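Local coordinates for KaiC-like domain-containing protein (Pyrococcus horikoshii, PDB 3BS4) that is of unknown function but has a KaiC-like domain, probably related to the RecA-like P-loop ATPases, at residues S31-D36 / Y241-N246; D49-M54 / N81-I86; K210-L215 / E223-K228. One frame throughout, in Å; residues are numbered along the deposited sequence.

Contact 1. Residues S31-D36 / Y241-N246; sequences SSRGKD and YEFKGN
The backbone oxygen of Ser32 takes a short hydrogen bond from Tyr241, OH to O 2.5 Å, with the hydroxyl standing well above the carbonyl plane. Ser32 OG is bonded to the backbone oxygen of Asp29, three residues earlier, and to Thr211 OG1, and receives a weak bond from Gly34 N. Arg33 follows, at the N-cap position with positive phi, and it carries most of the contact. With CG beside the backbone N (chi1 -70°) and a bend at chi3 (62°), its chain folds across the Phe243 ring and lays the guanidinium flat on one ring face. CZ is 3.9 Å from the centroid of the Phe243 ring and the planes differ by 16°, a stacked cation-pi pair displaced toward CD2.

Asp36, one turn on, fixes the rotation of this group. Its OD2 accepts Arg33 NE at 2.8 Å, in the guanidinium plane and on the anti lone pair, while OD1 pairs with Arg70; the charge of Arg33 is probably balanced in part at its edge by this shared carboxylate, while its face rests on the ring. Asp36 CB also meets Phe243 CE1 at 4.0 Å. Beyond the ring, one water links Arg33 NH2 to Gly245 O, a second links NH2 to Asn246 OD1, and a third joins the backbone oxygens of Asp36 and Asn246. The loop entering helix 34-47, probably in the position of the P-loop of RecA-like relatives, is held by strand 238-244 and the turn that follows it; Tyr241 and Phe243 also pack on Ile37 of that helix, while Tyr241 reaches Leu224 of strand 219-228.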
ATOM      1  N   SER A  31      10.636  -0.937 -14.922  1.00 18.70           N
ATOM      2  CA  SER A  31      10.510   0.106 -15.944  1.00 19.17           C
ATOM      3  C   SER A  31       9.072   0.581 -16.074  1.00 18.79           C
ATOM      4  O   SER A  31       8.830   1.692 -16.518  1.00 19.31           O
ATOM      5  CB  SER A  31      11.016  -0.391 -17.311  1.00 19.21           C
ATOM      6  OG  SER A  31      12.386  -0.755 -17.222  1.00 22.00           O
ATOM      7  N   SER A  32       8.113  -0.243 -15.660  1.00 18.98           N
ATOM      8  CA  SER A  32       6.701   0.167 -15.805  1.00 18.60           C
ATOM      9  C   SER A  32       6.321   1.355 -14.920  1.00 18.56           C
ATOM     10  O   SER A  32       5.322   2.030 -15.181  1.00 18.91           O
ATOM     11  CB  SER A  32       5.764  -1.005 -15.514  1.00 19.34           C
ATOM     12  OG  SER A  32       5.740  -1.313 -14.123  1.00 19.15           O
ATOM     13  N   ARG A  33       7.089   1.574 -13.852  1.00 18.95           N
ATOM     14  CA  ARG A  33       6.802   2.639 -12.893  1.00 19.06           C
ATOM     15  C   ARG A  33       5.418   2.519 -12.238  1.00 18.74           C
ATOM     16  O   ARG A  33       4.837   3.514 -11.821  1.00 18.34           O
ATOM     17  CB  ARG A  33       6.990   4.017 -13.532  1.00 19.87           C
ATOM     18  CG  ARG A  33       8.455   4.324 -13.807  1.00 21.71           C
ATOM     19  CD  ARG A  33       8.637   5.642 -14.544  1.00 25.81           C
ATOM     20  NE  ARG A  33       8.151   6.780 -13.760  1.00 27.14           N
ATOM     21  CZ  ARG A  33       7.989   8.010 -14.236  1.00 29.76           C
ATOM     22  NH1 ARG A  33       8.278   8.291 -15.505  1.00 30.42           N
ATOM     23  NH2 ARG A  33       7.532   8.960 -13.436  1.00 31.57           N
ATOM     24  N   GLY A  34       4.893   1.295 -12.132  1.00 18.45           N
ATOM     25  CA  GLY A  34       3.647   1.084 -11.390  1.00 19.34           C
ATOM     26  C   GLY A  34       3.734   1.588  -9.956  1.00 19.30           C
ATOM     27  O   GLY A  34       2.752   2.029  -9.374  1.00 19.34           O
ATOM     28  N   LYS A  35       4.923   1.529  -9.383  1.00 19.24           N
ATOM     29  CA  LYS A  35       5.143   2.051  -8.035  1.00 20.49           C
ATOM     30  C   LYS A  35       4.813   3.540  -7.976  1.00 19.77           C
ATOM     31  O   LYS A  35       4.217   4.026  -7.006  1.00 19.47           O
ATOM     32  CB  LYS A  35       6.596   1.771  -7.610  1.00 20.81           C
ATOM     33  CG  LYS A  35       7.069   2.388  -6.313  1.00 23.69           C
ATOM     34  CD  LYS A  35       8.405   1.794  -5.852  1.00 24.18           C
ATOM     35  CE  LYS A  35       9.485   1.763  -6.950  1.00 27.50           C
ATOM     36  NZ  LYS A  35      10.784   1.217  -6.437  1.00 27.94           N
ATOM     37  N   ASP A  36       5.174   4.264  -9.030  1.00 19.77           N
ATOM     38  CA  ASP A  36       4.876   5.703  -9.088  1.00 20.52           C
ATOM     39  C   ASP A  36       3.379   5.983  -9.184  1.00 19.92           C
ATOM     40  O   ASP A  36       2.911   7.016  -8.704  1.00 20.88           O
ATOM     41  CB  ASP A  36       5.596   6.363 -10.268  1.00 21.11           C
ATOM     42  CG  ASP A  36       7.070   6.593 -10.004  1.00 26.76           C
ATOM     43  OD1 ASP A  36       7.478   6.631  -8.809  1.00 30.37           O
ATOM     44  OD2 ASP A  36       7.813   6.777 -11.005  1.00 28.96           O
ATOM     45  N   TYR A 241      -0.401   3.770 -20.434  1.00 18.66           N
ATOM     46  CA  TYR A 241      -0.213   5.012 -19.677  1.00 18.11           C
ATOM     47  C   TYR A 241       1.147   5.659 -19.895  1.00 18.58           C
ATOM     48  O   TYR A 241       2.098   5.020 -20.367  1.00 18.19           O
ATOM     49  CB  TYR A 241      -0.501   4.820 -18.172  1.00 17.87           C
ATOM     50  CG  TYR A 241       0.431   3.858 -17.452  1.00 17.33           C
ATOM     51  CD1 TYR A 241       1.584   4.322 -16.830  1.00 16.41           C
ATOM     52  CD2 TYR A 241       0.127   2.504 -17.371  1.00 18.11           C
ATOM     53  CE1 TYR A 241       2.457   3.444 -16.171  1.00 15.64           C
ATOM     54  CE2 TYR A 241       0.961   1.624 -16.696  1.00 16.97           C
ATOM     55  CZ  TYR A 241       2.123   2.103 -16.110  1.00 16.50           C
ATOM     56  OH  TYR A 241       2.945   1.217 -15.438  1.00 16.70           O
ATOM     57  N   GLU A 242       1.199   6.948 -19.597  1.00 19.49           N
ATOM     58  CA  GLU A 242       2.452   7.685 -19.492  1.00 21.33           C
ATOM     59  C   GLU A 242       2.319   8.664 -18.344  1.00 21.69           C
ATOM     60  O   GLU A 242       1.298   8.682 -17.674  1.00 22.25           O
ATOM     61  CB  GLU A 242       2.776   8.414 -20.790  1.00 22.66           C
ATOM     62  CG  GLU A 242       1.710   9.347 -21.260  1.00 25.55           C
ATOM     63  CD  GLU A 242       1.910   9.763 -22.718  1.00 29.79           C
ATOM     64  OE1 GLU A 242       2.918   9.374 -23.356  1.00 32.32           O
ATOM     65  OE2 GLU A 242       1.042  10.495 -23.207  1.00 32.55           O
ATOM     66  N   PHE A 243       3.355   9.461 -18.116  1.00 22.73           N
ATOM     67  CA  PHE A 243       3.330  10.403 -17.000  1.00 24.29           C
ATOM     68  C   PHE A 243       3.471  11.817 -17.509  1.00 25.44           C
ATOM     69  O   PHE A 243       4.306  12.086 -18.360  1.00 25.99           O
ATOM     70  CB  PHE A 243       4.455  10.085 -16.025  1.00 24.01           C
ATOM     71  CG  PHE A 243       4.322   8.724 -15.387  1.00 23.26           C
ATOM     72  CD1 PHE A 243       3.622   8.572 -14.189  1.00 23.55           C
ATOM     73  CD2 PHE A 243       4.868   7.599 -15.987  1.00 22.28           C
ATOM     74  CE1 PHE A 243       3.483   7.306 -13.588  1.00 21.88           C
ATOM     75  CE2 PHE A 243       4.731   6.332 -15.399  1.00 22.12           C
ATOM     76  CZ  PHE A 243       4.039   6.189 -14.195  1.00 21.69           C
ATOM     77  N   LYS A 244       2.642  12.709 -16.989  1.00 26.69           N
ATOM     78  CA  LYS A 244       2.852  14.137 -17.193  1.00 28.25           C
ATOM     79  C   LYS A 244       3.343  14.684 -15.861  1.00 28.20           C
ATOM     80  O   LYS A 244       2.558  14.881 -14.936  1.00 27.82           O
ATOM     81  CB  LYS A 244       1.541  14.789 -17.599  1.00 28.69           C
ATOM     82  CG  LYS A 244       1.671  16.274 -17.918  1.00 31.61           C
ATOM     83  CD  LYS A 244       0.323  16.885 -18.226  1.00 35.96           C
ATOM     84  CE  LYS A 244       0.491  18.371 -18.551  1.00 39.01           C
ATOM     85  NZ  LYS A 244      -0.606  18.842 -19.455  1.00 41.65           N
ATOM     86  N   GLY A 245       4.647  14.895 -15.752  1.00 28.60           N
ATOM     87  CA  GLY A 245       5.245  15.166 -14.444  1.00 29.30           C
ATOM     88  C   GLY A 245       5.025  13.909 -13.622  1.00 29.52           C
ATOM     89  O   GLY A 245       5.438  12.826 -14.024  1.00 29.95           O
ATOM     90  N   ASN A 246       4.343  14.045 -12.491  1.00 29.41           N
ATOM     91  CA  ASN A 246       4.053  12.884 -11.652  1.00 29.88           C
ATOM     92  C   ASN A 246       2.683  12.265 -11.885  1.00 29.06           C
ATOM     93  O   ASN A 246       2.362  11.222 -11.300  1.00 29.14           O
ATOM     94  CB  ASN A 246       4.224  13.259 -10.187  1.00 30.68           C
ATOM     95  CG  ASN A 246       5.673  13.491  -9.819  1.00 32.82           C
ATOM     96  OD1 ASN A 246       6.579  12.781 -10.282  1.00 36.06           O
ATOM     97  ND2 ASN A 246       5.904  14.487  -8.978  1.00 36.54           N
TER
HETATM   98  O   HOH W   1       6.185   9.826 -10.987  1.00 32.51           O
HETATM   99  O   HOH W   2       7.589  11.402 -14.943  1.00 45.50           O
HETATM  100  O   HOH W   3       3.594   9.132 -10.540  1.00 28.64           O

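Contact 2. Residues D49-M54 / N81-I86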
ATOM      1  N   ASP A  49      -6.925  15.314   2.697  1.00 23.64           N
ATOM      2  CA  ASP A  49      -7.159  15.307   4.151  1.00 23.86           C
ATOM      3  C   ASP A  49      -7.768  14.014   4.699  1.00 23.36           C
ATOM      4  O   ASP A  49      -8.609  14.043   5.588  1.00 24.77           O
ATOM      5  CB  ASP A  49      -8.001  16.529   4.581  1.00 24.57           C
ATOM      6  CG  ASP A  49      -7.889  16.834   6.068  1.00 25.97           C
ATOM      7  OD1 ASP A  49      -6.757  16.855   6.598  1.00 30.03           O
ATOM      8  OD2 ASP A  49      -8.937  17.077   6.708  1.00 27.99           O
ATOM      9  N   ASN A  50      -7.353  12.873   4.155  1.00 21.99           N
ATOM     10  CA  ASN A  50      -7.767  11.586   4.707  1.00 20.68           C
ATOM     11  C   ASN A  50      -6.726  11.089   5.687  1.00 19.86           C
ATOM     12  O   ASN A  50      -5.663  11.686   5.804  1.00 21.55           O
ATOM     13  CB  ASN A  50      -7.962  10.581   3.564  1.00 20.86           C
ATOM     14  CG  ASN A  50      -9.149  10.936   2.714  1.00 22.52           C
ATOM     15  OD1 ASN A  50     -10.283  10.862   3.173  1.00 25.15           O
ATOM     16  ND2 ASN A  50      -8.898  11.353   1.473  1.00 26.14           N
ATOM     17  N   LEU A  51      -7.040  10.011   6.400  1.00 18.67           N
ATOM     18  CA  LEU A  51      -6.064   9.392   7.287  1.00 18.19           C
ATOM     19  C   LEU A  51      -5.339   8.290   6.529  1.00 18.23           C
ATOM     20  O   LEU A  51      -5.971   7.556   5.783  1.00 17.91           O
ATOM     21  CB  LEU A  51      -6.752   8.810   8.508  1.00 18.42           C
ATOM     22  CG  LEU A  51      -7.550   9.820   9.351  1.00 18.32           C
ATOM     23  CD1 LEU A  51      -8.170   9.084  10.514  1.00 19.81           C
ATOM     24  CD2 LEU A  51      -6.698  10.997   9.814  1.00 22.07           C
ATOM     25  N   VAL A  52      -4.028   8.199   6.714  1.00 17.91           N
ATOM     26  CA  VAL A  52      -3.244   7.216   5.969  1.00 17.59           C
ATOM     27  C   VAL A  52      -2.298   6.534   6.926  1.00 17.93           C
ATOM     28  O   VAL A  52      -1.622   7.202   7.707  1.00 17.98           O
ATOM     29  CB  VAL A  52      -2.472   7.903   4.830  1.00 17.66           C
ATOM     30  CG1 VAL A  52      -1.497   6.924   4.153  1.00 20.39           C
ATOM     31  CG2 VAL A  52      -3.456   8.495   3.798  1.00 17.81           C
ATOM     32  N   GLY A  53      -2.262   5.206   6.874  1.00 17.43           N
ATOM     33  CA  GLY A  53      -1.259   4.444   7.606  1.00 16.96           C
ATOM     34  C   GLY A  53      -0.380   3.793   6.555  1.00 17.59           C
ATOM     35  O   GLY A  53      -0.907   3.267   5.572  1.00 17.98           O
ATOM     36  N   MET A  54       0.935   3.861   6.741  1.00 16.94           N
ATOM     37  CA  MET A  54       1.880   3.230   5.810  1.00 18.06           C
ATOM     38  C   MET A  54       2.696   2.172   6.537  1.00 17.26           C
ATOM     39  O   MET A  54       3.274   2.445   7.597  1.00 17.56           O
ATOM     40  CB  MET A  54       2.837   4.282   5.241  1.00 17.77           C
ATOM     41  CG  MET A  54       3.794   3.749   4.186  1.00 19.77           C
ATOM     42  SD  MET A  54       5.011   5.019   3.744  1.00 24.61           S
ATOM     43  CE  MET A  54       3.879   6.445   3.643  1.00 13.01           C
ATOM     44  N   ASN A  81       0.778  16.494  12.266  1.00 25.22           N
ATOM     45  CA  ASN A  81      -0.632  16.858  12.310  1.00 24.94           C
ATOM     46  C   ASN A  81      -1.559  15.649  12.379  1.00 24.09           C
ATOM     47  O   ASN A  81      -2.765  15.783  12.208  1.00 23.44           O
ATOM     48  CB  ASN A  81      -0.984  17.798  11.148  1.00 26.14           C
ATOM     49  CG  ASN A  81      -0.415  19.215  11.356  1.00 28.82           C
ATOM     50  OD1 ASN A  81      -0.997  20.020  12.083  1.00 33.79           O
ATOM     51  ND2 ASN A  81       0.734  19.503  10.743  1.00 31.37           N
ATOM     52  N   HIS A  82      -0.977  14.478  12.635  1.00 23.08           N
ATOM     53  CA  HIS A  82      -1.729  13.252  12.951  1.00 23.50           C
ATOM     54  C   HIS A  82      -2.540  12.689  11.788  1.00 22.70           C
ATOM     55  O   HIS A  82      -3.460  11.908  12.009  1.00 23.54           O
ATOM     56  CB  HIS A  82      -2.627  13.470  14.193  1.00 24.43           C
ATOM     57  CG  HIS A  82      -1.846  13.640  15.457  1.00 27.78           C
ATOM     58  ND1 HIS A  82      -1.855  14.808  16.187  1.00 30.64           N
ATOM     59  CD2 HIS A  82      -1.000  12.801  16.098  1.00 28.91           C
ATOM     60  CE1 HIS A  82      -1.058  14.677  17.231  1.00 31.67           C
ATOM     61  NE2 HIS A  82      -0.530  13.466  17.205  1.00 32.10           N
ATOM     62  N   ARG A  83      -2.206  13.090  10.563  1.00 21.50           N
ATOM     63  CA  ARG A  83      -2.905  12.585   9.379  1.00 20.91           C
ATOM     64  C   ARG A  83      -2.277  11.294   8.879  1.00 20.23           C
ATOM     65  O   ARG A  83      -2.970  10.433   8.330  1.00 20.77           O
ATOM     66  CB  ARG A  83      -2.868  13.609   8.244  1.00 21.46           C
ATOM     67  CG  ARG A  83      -3.543  14.945   8.600  1.00 23.76           C
ATOM     68  CD  ARG A  83      -4.985  14.718   9.033  1.00 25.50           C
ATOM     69  NE  ARG A  83      -5.777  15.953   8.928  1.00 28.45           N
ATOM     70  CZ  ARG A  83      -5.832  16.909   9.857  1.00 30.22           C
ATOM     71  NH1 ARG A  83      -5.146  16.808  10.991  1.00 30.52           N
ATOM     72  NH2 ARG A  83      -6.584  17.977   9.645  1.00 30.65           N
ATOM     73  N   LEU A  84      -0.964  11.200   9.042  1.00 19.09           N
ATOM     74  CA  LEU A  84      -0.191  10.057   8.552  1.00 19.34           C
ATOM     75  C   LEU A  84       0.441   9.308   9.728  1.00 19.43           C
ATOM     76  O   LEU A  84       1.006   9.938  10.632  1.00 19.41           O
ATOM     77  CB  LEU A  84       0.888  10.572   7.603  1.00 19.71           C
ATOM     78  CG  LEU A  84       1.922   9.585   7.055  1.00 19.19           C
ATOM     79  CD1 LEU A  84       1.228   8.489   6.231  1.00 17.21           C
ATOM     80  CD2 LEU A  84       2.984  10.331   6.253  1.00 18.93           C
ATOM     81  N   ALA A  85       0.331   7.977   9.715  1.00 18.50           N
ATOM     82  CA  ALA A  85       1.043   7.120  10.673  1.00 18.02           C
ATOM     83  C   ALA A  85       1.949   6.209   9.863  1.00 18.51           C
ATOM     84  O   ALA A  85       1.525   5.691   8.837  1.00 19.37           O
ATOM     85  CB  ALA A  85       0.075   6.297  11.487  1.00 18.88           C
ATOM     86  N   ILE A  86       3.189   6.035  10.316  1.00 17.97           N
ATOM     87  CA  ILE A  86       4.124   5.151   9.611  1.00 18.68           C
ATOM     88  C   ILE A  86       4.613   4.093  10.568  1.00 19.20           C
ATOM     89  O   ILE A  86       5.059   4.415  11.677  1.00 20.63           O
ATOM     90  CB  ILE A  86       5.340   5.911   9.015  1.00 18.63           C
ATOM     91  CG1 ILE A  86       4.866   6.957   7.997  1.00 19.31           C
ATOM     92  CG2 ILE A  86       6.319   4.925   8.361  1.00 18.81           C
ATOM     93  CD1 ILE A  86       5.960   7.838   7.406  1.00 19.22           C
TER
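A methyl group of Leu84, CD1, is a bump on one face of this strand pair. It projects into the hollow between Val52 and Met54, 3.8 Å from Val52 CG1 and 4.2 Å from Met54 CE, and it also rests 3.5 Å from Val52 O. Met54 closes the hollow by bending at its last torsion (chi3 -43°), which swings CE back toward the leucine; nearer the backbone, its CB meets Ile86 CG1. Helices 34-47 and 75-80 cover this side, with Leu42 and Leu46 against Val52 and Val75 and Leu79 against Leu84. The strands are parallel neighbours joined by a beta-alpha-beta crossover, and their ladder runs Val52 N to Arg83 O, Ala85 N to Val52 O and Met54 N to Ala85 O, all fairly straight. Where Gly53 pairs with the small Ala85, the other face offers little relief, and Trp130 of helix 115-132 packs against Ala85 and Leu51. At the strand entrance, Leu51 CD2 lies 4.2 Å from Arg83 CD. Past it, the arginine bends at chi2 so that NE reaches Asp49 OD1 at 2.7 Å, a salt bridge whose carboxylate and guanidinium planes are turned 53° apart; Asp49 OD2 is taken by Arg139.

Contact 3. Residues K210-L215 / E223-K228; sequences KTRSSL and ELLVIK
Lys210 and Leu225 exchange two backbone hydrogen bonds, the shorter from Leu225 N to Lys210 O at 2.7 Å, and both are nearly straight. Arg212 and Glu223 form the next hydrogen-bonded pair of this antiparallel beta hairpin, with the non-hydrogen-bonded pair Thr211 and Leu224 between them; there Thr211 CA sits 3.2 Å from Glu223 O in a CA-H...O contact. The charged ends are held less firmly than the backbone. Arg212 NE stands 3.6 Å from Glu223 OE1, a long salt bridge with the two planar groups turned 40° apart, and Glu223 has its stronger partner in Arg238 through OE2.

Within the hairpin the arginine also packs on an apolar partner; outside it, its side chain touches Glu28 and Asp29. Its first torsion places CG between the backbone N and the carbonyl carbon (chi1 63°), and the extended chain beyond then brings the guanidinium over Leu225, whose CD2 lies above the centre of one face, 3.8 Å from Arg212 CZ. With an alanine in place of Arg212, Leu225 CD2 would probably lose its flat cover, and Glu223 would keep Arg238 but lose the more distant charge near OE1. Lys210 runs alongside Leu225 on the same face of the hairpin, its CE 4.1 Å from Leu225 CD2, and its ammonium group pairs with Glu28. At the classic beta bulge, where Ile227 and Lys228 both face Val208, Ile227 CG1 touches Lys210 CB at 3.9 Å.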
ATOM      1  N   LYS A 210      -2.103  -4.976 -12.594  1.00 15.26           N
ATOM      2  CA  LYS A 210      -0.720  -5.361 -12.906  1.00 15.63           C
ATOM      3  C   LYS A 210      -0.164  -4.363 -13.900  1.00 16.49           C
ATOM      4  O   LYS A 210      -0.810  -4.075 -14.903  1.00 16.61           O
ATOM      5  CB  LYS A 210      -0.669  -6.755 -13.521  1.00 16.57           C
ATOM      6  CG  LYS A 210       0.735  -7.197 -13.879  1.00 19.07           C
ATOM      7  CD  LYS A 210       0.767  -8.683 -14.145  1.00 24.13           C
ATOM      8  CE  LYS A 210       0.533  -9.003 -15.595  1.00 26.50           C
ATOM      9  NZ  LYS A 210       0.766 -10.472 -15.843  1.00 28.40           N
ATOM     10  N   THR A 211       1.015  -3.815 -13.608  1.00 15.30           N
ATOM     11  CA  THR A 211       1.671  -2.922 -14.575  1.00 16.31           C
ATOM     12  C   THR A 211       2.867  -3.623 -15.196  1.00 16.86           C
ATOM     13  O   THR A 211       3.531  -4.454 -14.567  1.00 16.37           O
ATOM     14  CB  THR A 211       2.117  -1.589 -13.951  1.00 16.82           C
ATOM     15  OG1 THR A 211       3.180  -1.809 -13.006  1.00 16.06           O
ATOM     16  CG2 THR A 211       0.945  -0.898 -13.262  1.00 16.42           C
ATOM     17  N   ARG A 212       3.128  -3.296 -16.455  1.00 17.25           N
ATOM     18  CA  ARG A 212       4.238  -3.920 -17.169  1.00 18.75           C
ATOM     19  C   ARG A 212       4.650  -3.057 -18.339  1.00 19.63           C
ATOM     20  O   ARG A 212       3.872  -2.225 -18.797  1.00 19.86           O
ATOM     21  CB  ARG A 212       3.844  -5.302 -17.663  1.00 20.01           C
ATOM     22  CG  ARG A 212       2.706  -5.284 -18.671  1.00 21.52           C
ATOM     23  CD  ARG A 212       2.500  -6.660 -19.255  1.00 27.59           C
ATOM     24  NE  ARG A 212       1.542  -6.647 -20.359  1.00 30.75           N
ATOM     25  CZ  ARG A 212       0.924  -7.736 -20.811  1.00 32.97           C
ATOM     26  NH1 ARG A 212       1.152  -8.918 -20.255  1.00 34.58           N
ATOM     27  NH2 ARG A 212       0.068  -7.639 -21.821  1.00 34.93           N
ATOM     28  N   SER A 213       5.873  -3.277 -18.809  1.00 20.23           N
ATOM     29  CA  SER A 213       6.460  -2.520 -19.909  1.00 21.09           C
ATOM     30  C   SER A 213       6.605  -3.407 -21.139  1.00 22.21           C
ATOM     31  O   SER A 213       6.781  -4.621 -21.025  1.00 22.31           O
ATOM     32  CB  SER A 213       7.864  -2.035 -19.514  1.00 21.30           C
ATOM     33  OG  SER A 213       7.838  -1.259 -18.323  1.00 24.07           O
ATOM     34  N   SER A 214       6.537  -2.780 -22.308  1.00 23.21           N
ATOM     35  CA  SER A 214       6.800  -3.443 -23.572  1.00 25.78           C
ATOM     36  C   SER A 214       7.827  -2.562 -24.283  1.00 26.59           C
ATOM     37  O   SER A 214       7.658  -1.345 -24.376  1.00 25.70           O
ATOM     38  CB  SER A 214       5.492  -3.552 -24.376  1.00 25.85           C
ATOM     39  OG  SER A 214       5.708  -3.962 -25.719  1.00 32.89           O
ATOM     40  N   LEU A 215       8.897  -3.181 -24.765  1.00 28.54           N
ATOM     41  CA  LEU A 215       9.900  -2.483 -25.532  1.00 30.49           C
ATOM     42  C   LEU A 215       9.439  -2.410 -26.976  1.00 30.84           C
ATOM     43  O   LEU A 215       9.248  -3.440 -27.641  1.00 32.57           O
ATOM     44  CB  LEU A 215      11.233  -3.222 -25.475  1.00 31.56           C
ATOM     45  CG  LEU A 215      12.232  -2.635 -26.462  1.00 32.99           C
ATOM     46  CD1 LEU A 215      12.713  -1.292 -25.925  1.00 35.32           C
ATOM     47  CD2 LEU A 215      13.385  -3.594 -26.715  1.00 34.64           C
ATOM     48  N   GLU A 223       1.806  -0.476 -19.709  1.00 19.15           N
ATOM     49  CA  GLU A 223       0.430  -0.957 -19.659  1.00 19.75           C
ATOM     50  C   GLU A 223      -0.028  -1.305 -18.255  1.00 19.23           C
ATOM     51  O   GLU A 223       0.741  -1.856 -17.464  1.00 18.74           O
ATOM     52  CB  GLU A 223       0.291  -2.208 -20.515  1.00 21.46           C
ATOM     53  CG  GLU A 223       0.435  -1.921 -21.981  1.00 26.62           C
ATOM     54  CD  GLU A 223       0.181  -3.142 -22.813  1.00 32.11           C
ATOM     55  OE1 GLU A 223       1.052  -4.044 -22.827  1.00 34.50           O
ATOM     56  OE2 GLU A 223      -0.897  -3.196 -23.446  1.00 35.43           O
ATOM     57  N   LEU A 224      -1.289  -0.999 -17.972  1.00 18.28           N
ATOM     58  CA  LEU A 224      -1.924  -1.428 -16.722  1.00 18.33           C
ATOM     59  C   LEU A 224      -3.048  -2.386 -17.058  1.00 19.03           C
ATOM     60  O   LEU A 224      -3.937  -2.047 -17.847  1.00 18.85           O
ATOM     61  CB  LEU A 224      -2.446  -0.225 -15.948  1.00 18.44           C
ATOM     62  CG  LEU A 224      -3.049  -0.476 -14.557  1.00 19.02           C
ATOM     63  CD1 LEU A 224      -2.889   0.774 -13.696  1.00 21.02           C
ATOM     64  CD2 LEU A 224      -4.514  -0.895 -14.649  1.00 20.30           C
ATOM     65  N   LEU A 225      -2.997  -3.580 -16.476  1.00 18.56           N
ATOM     66  CA  LEU A 225      -3.988  -4.621 -16.742  1.00 19.97           C
ATOM     67  C   LEU A 225      -4.879  -4.822 -15.528  1.00 19.70           C
ATOM     68  O   LEU A 225      -4.377  -4.985 -14.422  1.00 19.01           O
ATOM     69  CB  LEU A 225      -3.282  -5.936 -17.058  1.00 19.73           C
ATOM     70  CG  LEU A 225      -2.665  -6.189 -18.437  1.00 23.59           C
ATOM     71  CD1 LEU A 225      -1.654  -5.138 -18.839  1.00 26.79           C
ATOM     72  CD2 LEU A 225      -2.012  -7.572 -18.432  1.00 23.38           C
ATOM     73  N   VAL A 226      -6.195  -4.817 -15.738  1.00 20.15           N
ATOM     74  CA  VAL A 226      -7.120  -5.048 -14.642  1.00 20.00           C
ATOM     75  C   VAL A 226      -7.334  -6.552 -14.562  1.00 20.69           C
ATOM     76  O   VAL A 226      -8.131  -7.126 -15.307  1.00 22.09           O
ATOM     77  CB  VAL A 226      -8.454  -4.275 -14.801  1.00 20.20           C
ATOM     78  CG1 VAL A 226      -9.307  -4.452 -13.546  1.00 21.37           C
ATOM     79  CG2 VAL A 226      -8.181  -2.779 -15.082  1.00 21.02           C
ATOM     80  N   ILE A 227      -6.573  -7.192 -13.684  1.00 20.56           N
ATOM     81  CA  ILE A 227      -6.556  -8.651 -13.583  1.00 20.50           C
ATOM     82  C   ILE A 227      -7.765  -9.198 -12.804  1.00 20.97           C
ATOM     83  O   ILE A 227      -8.325 -10.245 -13.162  1.00 21.22           O
ATOM     84  CB  ILE A 227      -5.213  -9.142 -12.939  1.00 21.06           C
ATOM     85  CG1 ILE A 227      -3.989  -8.814 -13.818  1.00 21.25           C
ATOM     86  CG2 ILE A 227      -5.234 -10.634 -12.634  1.00 21.32           C
ATOM     87  CD1 ILE A 227      -4.089  -9.290 -15.278  1.00 23.69           C
ATOM     88  N   LYS A 228      -8.152  -8.507 -11.738  1.00 20.22           N
ATOM     89  CA  LYS A 228      -9.212  -8.984 -10.842  1.00 20.94           C
ATOM     90  C   LYS A 228      -9.968  -7.817 -10.247  1.00 21.10           C
ATOM     91  O   LYS A 228      -9.357  -6.825  -9.854  1.00 18.89           O
ATOM     92  CB  LYS A 228      -8.587  -9.839  -9.717  1.00 21.16           C
ATOM     93  CG  LYS A 228      -9.547 -10.402  -8.654  1.00 22.81           C
ATOM     94  CD  LYS A 228      -8.701 -11.101  -7.561  1.00 22.26           C
ATOM     95  CE  LYS A 228      -9.566 -11.845  -6.579  1.00 25.15           C
ATOM     96  NZ  LYS A 228      -8.695 -12.426  -5.539  1.00 20.70           N
TER

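Overall arrangement
Contacts 1 and 3 form one continuous region, their centres 12 Å apart. Ser32 OG lies 2.8 Å from Thr211 OG1, a probable hydrogen bond, and Tyr241 OH packs 3.3 Å from Thr211 CB, so the turn before helix 34-47 rests on the hairpin as well as on strand 238-244. Contact 2 lies toward the other end of the same sheet, near strand 103-104, across the chain's centre from contact 3: their centres are 29 Å apart and their nearest atoms about 18 Å. Contact 1 is about 24 Å from contact 2, centre to centre, although helix 34-47 leads directly into strand 51-56. If a nucleotide bound as in P-loop relatives, contact 1 would probably lie closest to it.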